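Local coordinates for major capsid protein (Paramecium bursaria Chlorella virus 1, PDB 5TIP) that self-assembles as trimers into the large icosahedral capsid of the virus and carries N-linked glycans added by the host, at residues A[276-281]-A[307-312]; A[282-285]-A[291-294]; A[383-388]-A[406-411]. One frame throughout, in Å; residues are numbered along the deposited sequence.

All three contacts lie in the 214-431 region, on the same side of the chain's centre. After strand 257-266 the chain enters a long loop, and contact 1 closes it by joining 276-281 to 307-312, just where strand 312-319 begins; the 25 residues between its two segments hold neither helix nor strand. Contact 2 lies within that closure, 282-285 turning back on 291-294 after five residues. Contact 3 follows in series, joining the end of strand 376-387 to the 3-10 segment that runs through 406-409. Contacts 1 and 3 are sewn together by Leu277 O with Thr406 OG1 and Val311 O with Lys383 N, whereas contacts 2 and 3 meet through Val294 and Thr406.

Contact 1: A[276-281]-A[307-312]; sequences ALANIP and EQLAVL. With BGC (beta-D-glucopyranose), chain E.
Leu309 lays its branched side chain against Ala276, Ala278 and Ile280. Its CB starts 3.8 Å from Ala276 O, and its CG stays beside the same oxygen at 4.0 Å. Beyond CG the branches part: CD1 lies 3.6 Å from Ala276 O and reaches the Ile280 side chain tip to tip, CD1 to CD1 at 4.0 Å, while CD2 meets Ala278 CB at 3.9 Å. The first torsion of Leu309 (chi1 -58°) sets CG opposite its own carbonyl carbon and directs the two methyls at Ala278 and Ile280. Leu309 O accepts a bond from Ala276 N, 2.9 Å long and nearly straight at 169° about the hydrogen. Topologically, the contact closes the long connection between strands 257-266 and 312-319 in the second of the two jelly rolls of this double jelly-roll capsid protein, with a 3-10 turn at 307-309 supplying the leucine. Val395 of helix 392-395 also packs on Ala278, Ile280 and Leu309. Between Ala278 and Ile280 the backbone makes an inverse gamma turn centred on Asn279, a glycosylated residue whose ND2 is joined covalently to C1 of a glucose at 1.5 Å; Asn279 OD1 is hydrogen-bonded to Gly288 N.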
# COMPACT_ATOMS: atom_id res chain seq x y z
N ALA A 276 21.57 -7.23 16.54
CA ALA A 276 22.10 -8.02 17.64
C ALA A 276 20.99 -8.83 18.30
O ALA A 276 19.83 -8.43 18.35
CB ALA A 276 22.77 -7.12 18.67
N LEU A 277 21.37 -10.00 18.81
CA LEU A 277 20.44 -10.83 19.56
C LEU A 277 20.37 -10.36 21.01
O LEU A 277 21.38 -9.97 21.60
CB LEU A 277 20.86 -12.30 19.51
CG LEU A 277 21.08 -12.91 18.13
CD1 LEU A 277 21.49 -14.37 18.24
CD2 LEU A 277 19.84 -12.77 17.27
N ALA A 278 19.16 -10.39 21.58
CA ALA A 278 18.95 -9.92 22.94
C ALA A 278 17.80 -10.68 23.56
O ALA A 278 16.99 -11.31 22.87
CB ALA A 278 18.67 -8.41 22.97
N ASN A 279 17.72 -10.62 24.89
CA ASN A 279 16.70 -11.33 25.66
C ASN A 279 15.42 -10.51 25.76
O ASN A 279 14.89 -10.25 26.84
CB ASN A 279 17.26 -11.67 27.04
CG ASN A 279 16.41 -12.68 27.80
OD1 ASN A 279 15.37 -13.14 27.33
ND2 ASN A 279 16.89 -13.06 28.98
N ILE A 280 14.91 -10.08 24.61
CA ILE A 280 13.60 -9.45 24.51
C ILE A 280 12.80 -10.24 23.48
O ILE A 280 13.40 -10.83 22.57
CB ILE A 280 13.71 -7.96 24.13
CG1 ILE A 280 14.51 -7.79 22.83
CG2 ILE A 280 14.34 -7.17 25.26
CD1 ILE A 280 14.65 -6.35 22.39
N PRO A 281 11.46 -10.29 23.58
CA PRO A 281 10.68 -11.17 22.70
C PRO A 281 10.96 -10.98 21.22
O PRO A 281 10.83 -9.87 20.69
CB PRO A 281 9.23 -10.80 23.04
CG PRO A 281 9.30 -10.32 24.45
CD PRO A 281 10.61 -9.61 24.57
N GLU A 307 15.73 -0.08 16.69
CA GLU A 307 17.00 0.57 16.37
C GLU A 307 18.04 0.31 17.45
O GLU A 307 19.24 0.31 17.17
CB GLU A 307 16.78 2.07 16.17
CG GLU A 307 18.05 2.89 16.06
CD GLU A 307 18.92 2.49 14.89
OE1 GLU A 307 18.38 1.96 13.89
OE2 GLU A 307 20.15 2.69 14.97
N GLN A 308 17.60 0.06 18.69
CA GLN A 308 18.54 -0.18 19.78
C GLN A 308 19.42 -1.39 19.52
O GLN A 308 20.52 -1.48 20.07
CB GLN A 308 17.77 -0.37 21.09
CG GLN A 308 18.64 -0.36 22.34
CD GLN A 308 19.10 1.04 22.70
OE1 GLN A 308 18.30 1.86 23.15
NE2 GLN A 308 20.38 1.31 22.49
N LEU A 309 18.97 -2.33 18.68
CA LEU A 309 19.74 -3.52 18.36
C LEU A 309 20.58 -3.38 17.10
O LEU A 309 21.30 -4.32 16.74
CB LEU A 309 18.80 -4.73 18.22
CG LEU A 309 17.94 -5.06 19.44
CD1 LEU A 309 17.06 -6.27 19.16
CD2 LEU A 309 18.82 -5.32 20.65
N ALA A 310 20.52 -2.24 16.41
CA ALA A 310 21.40 -1.98 15.28
C ALA A 310 22.75 -1.49 15.78
O ALA A 310 22.89 -1.00 16.91
CB ALA A 310 20.77 -0.95 14.34
N VAL A 311 23.77 -1.61 14.92
CA VAL A 311 25.14 -1.42 15.39
C VAL A 311 25.71 -0.08 14.94
O VAL A 311 26.58 0.49 15.60
CB VAL A 311 26.03 -2.59 14.91
CG1 VAL A 311 26.22 -2.56 13.40
CG2 VAL A 311 27.37 -2.59 15.64
N LEU A 312 25.21 0.45 13.82
CA LEU A 312 25.78 1.67 13.25
C LEU A 312 25.30 2.89 14.02
O LEU A 312 24.10 3.10 14.19
CB LEU A 312 25.40 1.79 11.77
CG LEU A 312 26.03 2.98 11.04
CD1 LEU A 312 27.55 2.91 11.08
CD2 LEU A 312 25.53 3.06 9.60
C2 BGC E . 16.86 -14.21 31.01
C3 BGC E . 16.04 -14.81 32.15
C4 BGC E . 14.93 -13.84 32.52
C5 BGC E . 14.12 -13.43 31.29
C6 BGC E . 13.08 -12.38 31.68
C1 BGC E . 15.98 -13.80 29.84
O2 BGC E . 17.83 -15.16 30.58
O3 BGC E . 16.88 -14.97 33.29
O4 BGC E . 14.07 -14.44 33.49
O5 BGC E . 14.97 -12.90 30.28
O6 BGC E . 12.36 -11.97 30.52

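Contact 2: A[282-285]-A[291-294]; sequences GACS and AATV. With GLA (alpha-D-galactopyranose), chain F.
Ser285 O is approached by two groups of the opposite segment. Thr293 N donates to it over 3.0 Å, lying nearly along the C=O axis at a C=O...N angle of 164°, and Ala292 CA brings a C-H to the same oxygen at 3.3 Å. The return bond is much poorer: Ser285 N to Thr293 O is weak, 3.5 Å long and bent to 127° at the hydrogen. Together they define a single antiparallel bridge, a hydrogen-bonded pair of Ser285 and Thr293, within a chain reversal that does not develop into regular strands. On the Thr293 side CG2 makes the side-chain contact, 3.9 Å from Ser285 CB; with OG1 anti to the backbone N (chi1 166°), CG2 is left between N and the carbonyl carbon, facing Ser285 CB, and OG1 bonds to Thr295 N. Cys284 lays its CB against Thr293 O at 3.3 Å, while its SG sits 4.2 Å from Val294 CG1 and also faces the methyl of Ala292. At the Ser285 end a water joins the segments by donating to Ala291 O at 2.6 Å and sharing a hydrogen bond with Ser285 OG. The same hydroxyl lies near O4 of a galactose, which is hydrogen-bonded to Gly82 O and Gly286 N, and Ala292 touches a glucose. The reversal therefore presents sugar-contacting groups from both segments. The direct polar link between them probably rests mainly on Thr293 N and Ser285 O, backed by the water between Ser285 OG and Ala291 O, while Cys284 adds apolar contacts.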
# COMPACT_ATOMS: atom_id res chain seq x y z
N GLY A 282 11.35 -12.06 20.55
CA GLY A 282 11.64 -12.03 19.13
C GLY A 282 13.08 -11.79 18.77
O GLY A 282 13.42 -11.85 17.58
N ALA A 283 13.96 -11.53 19.74
CA ALA A 283 15.34 -11.18 19.47
C ALA A 283 16.34 -12.29 19.78
O ALA A 283 17.51 -12.15 19.43
CB ALA A 283 15.73 -9.92 20.24
N CYS A 284 15.91 -13.37 20.43
CA CYS A 284 16.79 -14.51 20.67
C CYS A 284 15.93 -15.74 20.92
O CYS A 284 14.72 -15.65 21.11
CB CYS A 284 17.74 -14.26 21.84
SG CYS A 284 16.99 -14.46 23.47
N SER A 285 16.59 -16.90 20.93
CA SER A 285 15.88 -18.15 21.12
C SER A 285 15.35 -18.24 22.55
O SER A 285 16.10 -18.10 23.51
CB SER A 285 16.81 -19.33 20.83
OG SER A 285 16.13 -20.57 20.97
N ALA A 291 14.67 -20.66 29.21
CA ALA A 291 15.47 -21.28 28.16
C ALA A 291 16.06 -20.25 27.20
O ALA A 291 16.46 -20.61 26.09
CB ALA A 291 14.63 -22.30 27.39
N ALA A 292 16.12 -18.99 27.61
CA ALA A 292 16.61 -17.93 26.73
C ALA A 292 18.11 -18.05 26.53
O ALA A 292 18.86 -18.32 27.47
CB ALA A 292 16.25 -16.56 27.31
N THR A 293 18.54 -17.83 25.29
CA THR A 293 19.96 -17.82 24.96
C THR A 293 20.18 -16.81 23.85
O THR A 293 19.55 -16.90 22.79
CB THR A 293 20.45 -19.21 24.55
OG1 THR A 293 21.74 -19.12 23.93
CG2 THR A 293 19.47 -19.88 23.60
N VAL A 294 21.07 -15.85 24.09
CA VAL A 294 21.35 -14.79 23.12
C VAL A 294 22.38 -15.27 22.10
O VAL A 294 22.91 -14.48 21.31
CB VAL A 294 21.84 -13.51 23.83
CG1 VAL A 294 20.75 -12.97 24.75
CG2 VAL A 294 23.11 -13.79 24.61
C1 GLA F . 9.59 -20.88 20.11
C2 GLA F . 10.28 -19.88 21.03
C3 GLA F . 11.07 -18.86 20.23
C4 GLA F . 12.00 -19.56 19.25
C5 GLA F . 11.23 -20.58 18.42
C6 GLA F . 12.18 -21.35 17.50
O2 GLA F . 9.30 -19.20 21.83
O3 GLA F . 11.84 -18.03 21.11
O4 GLA F . 13.05 -20.22 19.97
O5 GLA F . 10.56 -21.51 19.28
O6 GLA F . 13.02 -20.42 16.81
O HOH W 1 15.77 -21.55 23.76

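Contact 3: A[383-388]-A[406-411]; sequences KTCSID and TATLLT. With BGC (beta-D-glucopyranose), chain G.
This is a small, buried apolar contact without a hydrogen bond across it, where the end of strand 376-387 meets the 3-10 turn that precedes strand 412-426. Two side-chain approaches define it. Cys385 SG touches Ala407 CB at 3.7 Å, and Cys385 CB lies 4.2 Å from Thr408 CG2, so the cysteine meets two successive residues of the turn. With chi1 at -47°, SG sits anti to the carbonyl carbon and reaches the alanine methyl. Thr408 offers its methyl to the cysteine while OG1 bonds to Asn405 O, which divides its apolar and polar ends between two neighbours. Cys385 is also the centre of an inverse gamma turn. Just past the end of the strand, Asp388 N donates to O6 of a glucose over 3.0 Å, nearly straight at 167°, and Ile387 CG2 lies 3.7 Å from the ring oxygen O5. Asp388 OD1 is hydrogen-bonded to Thr390 OG1, and the sugar is also hydrogen-bonded to Gly397 O. Strand 402-404 runs parallel to 376-387, with Thr403 against Cys385 and Val402 against Ile387, and the 3-10 segment bearing Ala407 and Thr408 follows that strand closely in the chain.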
# COMPACT_ATOMS: atom_id res chain seq x y z
N LYS A 383 28.28 2.00 17.44
CA LYS A 383 27.89 2.20 18.82
C LYS A 383 28.80 1.40 19.75
O LYS A 383 29.52 0.49 19.32
CB LYS A 383 26.44 1.78 19.03
CG LYS A 383 25.44 2.50 18.15
CD LYS A 383 24.04 1.98 18.38
CE LYS A 383 23.04 2.63 17.44
NZ LYS A 383 21.68 2.05 17.61
N THR A 384 28.77 1.75 21.03
CA THR A 384 29.49 0.99 22.04
C THR A 384 28.63 -0.20 22.44
O THR A 384 27.59 -0.04 23.08
CB THR A 384 29.81 1.87 23.25
OG1 THR A 384 30.60 2.98 22.83
CG2 THR A 384 30.58 1.07 24.29
N CYS A 385 29.06 -1.40 22.05
CA CYS A 385 28.31 -2.63 22.32
C CYS A 385 28.52 -3.04 23.78
O CYS A 385 29.12 -4.07 24.10
CB CYS A 385 28.73 -3.72 21.36
SG CYS A 385 28.80 -3.19 19.64
N SER A 386 28.00 -2.21 24.68
CA SER A 386 28.23 -2.37 26.11
C SER A 386 27.00 -2.82 26.89
O SER A 386 27.12 -3.10 28.08
CB SER A 386 28.75 -1.06 26.71
OG SER A 386 27.82 -0.01 26.49
N ILE A 387 25.84 -2.91 26.25
CA ILE A 387 24.62 -3.29 26.95
C ILE A 387 24.59 -4.80 27.15
O ILE A 387 24.96 -5.57 26.25
CB ILE A 387 23.37 -2.82 26.18
CG1 ILE A 387 23.44 -1.32 25.90
CG2 ILE A 387 22.11 -3.16 26.97
CD1 ILE A 387 22.26 -0.84 25.09
N ASP A 388 24.15 -5.23 28.33
CA ASP A 388 23.97 -6.66 28.58
C ASP A 388 22.79 -7.14 27.77
O ASP A 388 21.65 -6.73 28.01
CB ASP A 388 23.75 -6.90 30.08
CG ASP A 388 23.55 -8.38 30.42
OD1 ASP A 388 23.57 -9.24 29.51
OD2 ASP A 388 23.37 -8.67 31.62
N THR A 406 26.17 -8.37 22.05
CA THR A 406 26.15 -9.39 21.01
C THR A 406 26.29 -8.81 19.61
O THR A 406 26.37 -9.57 18.65
CB THR A 406 24.86 -10.22 21.09
OG1 THR A 406 23.73 -9.34 20.96
CG2 THR A 406 24.77 -10.95 22.41
N ALA A 407 26.31 -7.48 19.49
CA ALA A 407 26.45 -6.84 18.19
C ALA A 407 27.83 -7.01 17.59
O ALA A 407 28.01 -6.73 16.40
CB ALA A 407 26.13 -5.35 18.31
N THR A 408 28.81 -7.47 18.37
CA THR A 408 30.16 -7.68 17.85
C THR A 408 30.22 -8.82 16.84
O THR A 408 31.25 -8.97 16.17
CB THR A 408 31.13 -7.96 19.00
OG1 THR A 408 30.64 -9.06 19.78
CG2 THR A 408 31.25 -6.73 19.89
N LEU A 409 29.17 -9.62 16.72
CA LEU A 409 29.14 -10.69 15.72
C LEU A 409 28.74 -10.19 14.34
O LEU A 409 28.87 -10.94 13.37
CB LEU A 409 28.17 -11.79 16.16
CG LEU A 409 28.49 -12.53 17.46
CD1 LEU A 409 27.52 -13.68 17.67
CD2 LEU A 409 29.93 -13.03 17.45
N LEU A 410 28.28 -8.94 14.23
CA LEU A 410 27.90 -8.35 12.94
C LEU A 410 29.17 -7.85 12.24
O LEU A 410 29.47 -6.66 12.19
CB LEU A 410 26.90 -7.23 13.14
CG LEU A 410 25.62 -7.57 13.90
CD1 LEU A 410 24.77 -6.33 14.12
CD2 LEU A 410 24.82 -8.64 13.17
N THR A 411 29.92 -8.81 11.69
CA THR A 411 31.24 -8.52 11.14
C THR A 411 31.27 -8.50 9.61
O THR A 411 32.30 -8.14 9.04
CB THR A 411 32.26 -9.55 11.64
OG1 THR A 411 31.79 -10.87 11.34
CG2 THR A 411 32.45 -9.41 13.14
C2 BGC G . 21.31 0.41 30.99
C3 BGC G . 22.17 0.31 32.24
C4 BGC G . 23.07 -0.91 32.14
C5 BGC G . 23.89 -0.85 30.85
C6 BGC G . 24.79 -2.08 30.72
C1 BGC G . 22.16 0.35 29.72
O2 BGC G . 20.58 1.65 31.01
O3 BGC G . 21.31 0.14 33.37
O4 BGC G . 23.95 -0.96 33.27
O5 BGC G . 23.01 -0.80 29.73
O6 BGC G . 23.98 -3.25 30.57